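Local coordinates for protein cytochrome C (Thioalkalivibrio paradoxus ARh 1, PDB 5N1T) that binds a covalently attached heme c and probably carries electrons as a small cytochrome c, at residues Asp59-Arg71 / Ala84-Gln97. Sequence-based numbering, arbitrary orientation.
With HEC (heme c), chain F.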
# COMPACT_ATOMS: atom_id res chain seq x y z
N ASP B 59 35.53 18.84 16.27
CA ASP B 59 35.44 20.27 16.60
C ASP B 59 34.89 21.14 15.44
O ASP B 59 34.82 20.68 14.27
CB ASP B 59 36.78 20.81 17.15
CG ASP B 59 37.94 20.67 16.15
OD1 ASP B 59 37.78 20.96 14.94
OD2 ASP B 59 39.04 20.27 16.59
N ALA B 60 34.52 22.40 15.77
CA ALA B 60 33.94 23.37 14.84
C ALA B 60 34.59 23.32 13.46
O ALA B 60 33.91 23.17 12.43
CB ALA B 60 34.03 24.76 15.43
N ASP B 61 35.90 23.37 13.46
CA ASP B 61 36.68 23.49 12.26
C ASP B 61 36.46 22.30 11.35
O ASP B 61 36.19 22.49 10.15
CB ASP B 61 38.16 23.71 12.61
CG ASP B 61 38.49 25.18 12.84
OD1 ASP B 61 37.76 25.89 13.58
OD2 ASP B 61 39.50 25.63 12.27
N GLN B 62 36.54 21.09 11.92
CA GLN B 62 36.27 19.84 11.16
C GLN B 62 34.87 19.82 10.57
O GLN B 62 34.70 19.55 9.36
CB GLN B 62 36.46 18.61 12.03
CG GLN B 62 37.88 18.42 12.52
CD GLN B 62 37.95 17.43 13.65
OE1 GLN B 62 37.41 17.65 14.74
NE2 GLN B 62 38.61 16.31 13.39
N ILE B 63 33.88 20.14 11.40
CA ILE B 63 32.51 20.15 10.95
C ILE B 63 32.36 21.14 9.82
O ILE B 63 31.98 20.75 8.72
CB ILE B 63 31.49 20.40 12.07
CG1 ILE B 63 31.51 19.22 13.09
CG2 ILE B 63 30.10 20.59 11.44
CD1 ILE B 63 30.76 19.45 14.41
N ALA B 64 32.73 22.40 10.05
CA ALA B 64 32.53 23.43 9.02
C ALA B 64 33.25 23.02 7.73
O ALA B 64 32.66 23.08 6.66
CB ALA B 64 33.00 24.81 9.51
N GLU B 65 34.49 22.54 7.85
CA GLU B 65 35.36 22.36 6.70
C GLU B 65 34.80 21.25 5.82
O GLU B 65 34.95 21.31 4.61
CB GLU B 65 36.82 22.13 7.12
N THR B 66 34.12 20.27 6.43
CA THR B 66 33.51 19.15 5.66
C THR B 66 32.07 19.36 5.20
O THR B 66 31.68 18.85 4.15
CB THR B 66 33.73 17.75 6.29
OG1 THR B 66 33.37 17.78 7.67
CG2 THR B 66 35.22 17.32 6.14
N MET B 67 31.30 20.14 5.96
CA MET B 67 30.02 20.67 5.49
C MET B 67 30.25 21.29 4.12
O MET B 67 29.65 20.84 3.14
CB MET B 67 29.48 21.75 6.44
CG MET B 67 28.91 21.24 7.74
SD MET B 67 27.44 20.27 7.45
CE MET B 67 26.19 21.54 7.63
N LEU B 68 31.16 22.26 4.07
CA LEU B 68 31.48 23.00 2.84
C LEU B 68 32.02 22.07 1.77
O LEU B 68 31.70 22.28 0.58
CB LEU B 68 32.47 24.14 3.11
CG LEU B 68 32.12 25.16 4.19
CD1 LEU B 68 33.39 25.65 4.87
CD2 LEU B 68 31.29 26.34 3.69
N ALA B 69 32.80 21.05 2.19
CA ALA B 69 33.35 20.01 1.29
C ALA B 69 32.25 19.17 0.62
O ALA B 69 32.34 18.82 -0.57
CB ALA B 69 34.33 19.11 2.04
N PHE B 70 31.21 18.85 1.41
CA PHE B 70 30.06 18.10 0.92
C PHE B 70 29.25 19.00 0.00
O PHE B 70 28.84 18.58 -1.09
CB PHE B 70 29.18 17.65 2.08
CG PHE B 70 29.66 16.40 2.79
CD1 PHE B 70 30.04 15.26 2.09
CD2 PHE B 70 29.67 16.35 4.19
CE1 PHE B 70 30.44 14.11 2.76
CE2 PHE B 70 30.06 15.20 4.87
CZ PHE B 70 30.45 14.07 4.16
N ARG B 71 29.07 20.24 0.45
CA ARG B 71 28.33 21.25 -0.26
C ARG B 71 28.78 21.45 -1.73
O ARG B 71 27.97 21.41 -2.65
CB ARG B 71 28.45 22.53 0.53
CG ARG B 71 27.31 23.51 0.43
CD ARG B 71 27.60 24.60 1.43
NE ARG B 71 26.71 25.75 1.30
CZ ARG B 71 26.98 26.85 0.59
NH1 ARG B 71 28.13 26.96 -0.06
NH2 ARG B 71 26.10 27.84 0.54
N ALA B 84 23.71 19.77 3.40
CA ALA B 84 24.72 20.84 3.44
C ALA B 84 24.44 22.09 2.56
O ALA B 84 24.61 23.23 3.03
CB ALA B 84 26.11 20.27 3.15
N SER B 85 24.00 21.85 1.31
CA SER B 85 23.60 22.88 0.35
C SER B 85 22.40 23.72 0.84
O SER B 85 22.18 24.85 0.39
CB SER B 85 23.24 22.22 -0.99
OG SER B 85 24.39 21.66 -1.64
N GLY B 86 21.64 23.17 1.78
CA GLY B 86 20.51 23.87 2.34
C GLY B 86 20.88 25.02 3.25
O GLY B 86 20.01 25.84 3.60
N TYR B 87 22.15 25.06 3.64
CA TYR B 87 22.67 26.12 4.51
C TYR B 87 23.65 27.07 3.84
O TYR B 87 24.40 26.70 2.94
CB TYR B 87 23.35 25.50 5.70
CG TYR B 87 22.48 24.54 6.43
CD1 TYR B 87 21.46 25.00 7.28
CD2 TYR B 87 22.66 23.18 6.26
CE1 TYR B 87 20.65 24.12 7.95
CE2 TYR B 87 21.85 22.29 6.93
CZ TYR B 87 20.85 22.76 7.77
OH TYR B 87 20.07 21.84 8.45
N SER B 88 23.63 28.31 4.32
CA SER B 88 24.63 29.29 3.95
C SER B 88 25.95 29.04 4.71
O SER B 88 25.98 28.30 5.71
CB SER B 88 24.11 30.67 4.30
OG SER B 88 24.18 30.85 5.70
N GLU B 89 27.01 29.69 4.24
CA GLU B 89 28.33 29.68 4.90
C GLU B 89 28.31 30.20 6.35
O GLU B 89 28.99 29.64 7.21
CB GLU B 89 29.34 30.47 4.07
CG GLU B 89 29.46 29.97 2.63
CD GLU B 89 30.83 30.22 2.04
OE1 GLU B 89 31.59 31.02 2.64
OE2 GLU B 89 31.12 29.60 0.98
N ASP B 90 27.53 31.25 6.61
CA ASP B 90 27.29 31.75 7.97
C ASP B 90 26.62 30.74 8.89
O ASP B 90 27.06 30.55 10.04
CB ASP B 90 26.43 33.01 7.94
CG ASP B 90 27.26 34.25 7.89
OD1 ASP B 90 28.38 34.16 7.33
OD2 ASP B 90 26.81 35.29 8.43
N GLU B 91 25.56 30.10 8.38
CA GLU B 91 24.80 29.11 9.13
C GLU B 91 25.66 27.89 9.43
O GLU B 91 25.62 27.40 10.57
CB GLU B 91 23.53 28.74 8.38
CG GLU B 91 22.48 29.85 8.36
CD GLU B 91 21.42 29.64 7.29
OE1 GLU B 91 21.67 28.89 6.30
OE2 GLU B 91 20.34 30.23 7.45
N ILE B 92 26.43 27.43 8.44
CA ILE B 92 27.41 26.36 8.61
C ILE B 92 28.41 26.60 9.76
O ILE B 92 28.75 25.67 10.51
CB ILE B 92 28.10 26.03 7.27
CG1 ILE B 92 27.26 24.99 6.52
CG2 ILE B 92 29.46 25.42 7.47
CD1 ILE B 92 27.21 25.16 5.01
N ALA B 93 28.85 27.85 9.92
CA ALA B 93 29.71 28.25 11.05
C ALA B 93 28.95 28.15 12.37
O ALA B 93 29.47 27.55 13.32
CB ALA B 93 30.29 29.64 10.84
N SER B 94 27.73 28.69 12.44
CA SER B 94 26.89 28.55 13.64
C SER B 94 26.69 27.08 14.03
O SER B 94 26.87 26.71 15.19
CB SER B 94 25.52 29.21 13.46
OG SER B 94 25.51 30.57 13.85
N ILE B 95 26.33 26.26 13.05
CA ILE B 95 26.07 24.83 13.26
C ILE B 95 27.33 24.16 13.80
O ILE B 95 27.28 23.40 14.79
CB ILE B 95 25.59 24.15 11.94
CG1 ILE B 95 24.18 24.57 11.62
CG2 ILE B 95 25.65 22.63 12.00
CD1 ILE B 95 23.94 24.62 10.13
N ALA B 96 28.44 24.48 13.14
CA ALA B 96 29.74 23.91 13.47
C ALA B 96 30.06 24.18 14.96
O ALA B 96 30.18 23.24 15.76
CB ALA B 96 30.81 24.47 12.54
N GLN B 97 30.10 25.47 15.33
CA GLN B 97 30.30 25.93 16.69
C GLN B 97 29.42 25.18 17.69
O GLN B 97 29.92 24.45 18.55
CB GLN B 97 30.02 27.44 16.77
CG GLN B 97 30.59 28.14 17.99
CD GLN B 97 29.80 29.38 18.38
OE1 GLN B 97 29.33 29.50 19.52
NE2 GLN B 97 29.64 30.30 17.44
FE HEC F . 25.39 14.49 8.41
CHA HEC F . 28.11 12.62 7.30
CHB HEC F . 27.52 16.73 9.80
CHC HEC F . 22.71 16.66 8.97
CHD HEC F . 23.28 12.05 7.43
NA HEC F . 27.47 14.64 8.50
C1A HEC F . 28.42 13.82 8.06
C2A HEC F . 29.83 14.22 8.35
C3A HEC F . 29.64 15.47 9.10
C4A HEC F . 28.16 15.61 9.11
CMA HEC F . 30.63 16.42 9.69
CAA HEC F . 31.10 13.50 7.99
CBA HEC F . 31.31 12.59 9.21
CGA HEC F . 32.60 11.79 9.22
O1A HEC F . 33.28 11.64 8.18
O2A HEC F . 32.97 11.28 10.30
NB HEC F . 25.15 16.39 9.23
C1B HEC F . 26.14 17.15 9.76
C2B HEC F . 25.75 18.46 10.32
C3B HEC F . 24.32 18.48 10.06
C4B HEC F . 24.03 17.15 9.40
CMB HEC F . 26.59 19.53 10.94
CAB HEC F . 23.55 19.69 10.45
CBB HEC F . 22.10 19.94 10.28
NC HEC F . 23.31 14.38 8.25
C1C HEC F . 22.36 15.30 8.54
C2C HEC F . 20.95 14.85 8.31
C3C HEC F . 21.16 13.46 7.83
C4C HEC F . 22.63 13.30 7.85
CMC HEC F . 19.70 15.64 8.53
CAC HEC F . 20.26 12.34 7.43
CBC HEC F . 18.79 12.41 7.31
ND HEC F . 25.66 12.66 7.51
C1D HEC F . 24.70 11.82 7.13
C2D HEC F . 25.18 10.58 6.46
C3D HEC F . 26.64 10.76 6.45
C4D HEC F . 26.78 12.07 7.10
CMD HEC F . 24.41 9.41 5.96
CAD HEC F . 27.72 9.89 5.88
CBD HEC F . 28.09 10.63 4.60
CGD HEC F . 27.19 10.36 3.41
O1D HEC F . 27.13 9.21 2.92
O2D HEC F . 26.53 11.32 2.94
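The guanidinium of R71 reaches across to the backbone of Y87, with Y87 O and A84 O at its edge and E89 N over one face. R71 NE (3.0 Å) and R71 NH2 (3.2 Å) both donate to Y87 O; this side-on grip of two N-H groups on one carbonyl fixes the rotation of the group. R71 gets there with CG anti to its backbone N (chi1 -151°) and an extended chain from CG to NE, along which CD meets I92 CD1 at 3.6 Å. The carboxylate of E89 acts by charge alone, its plane turned 74° from the guanidinium, with no N-H pointing at it. The Y87 ring has I95 CD1 over one face, while its OH lies 3.3 Å from heme CBB; the F70 ring presents its edge to heme C2A, close to the axial ligand M80.

I92 enters as a knob among A64, M67, L68 and R71. M67, bent at chi2 and chi3, places CE 3.8 Å from I92 CG1 and SD 3.7 Å from heme CMB, bridging helix partner and cofactor. Farther along, small residues let the backbones close in, A60 CA and A96 CA lying 4.5 Å apart; A96 CB packs on A60 O and A64 CB, and I63 CG2 spans A96 and the heme methyl. D59 with Q62 and S88 with E91 form capping boxes starting the two helices; the axes of 60-71 and 89-97 approach to 8.1 Å, their N-to-C directions 145° apart. The near-antiparallel pair, with I63, T66, M67, F70, Y87 and I95 lining the heme pocket, belongs to the all-helical cytochrome c fold wrapped round its heme.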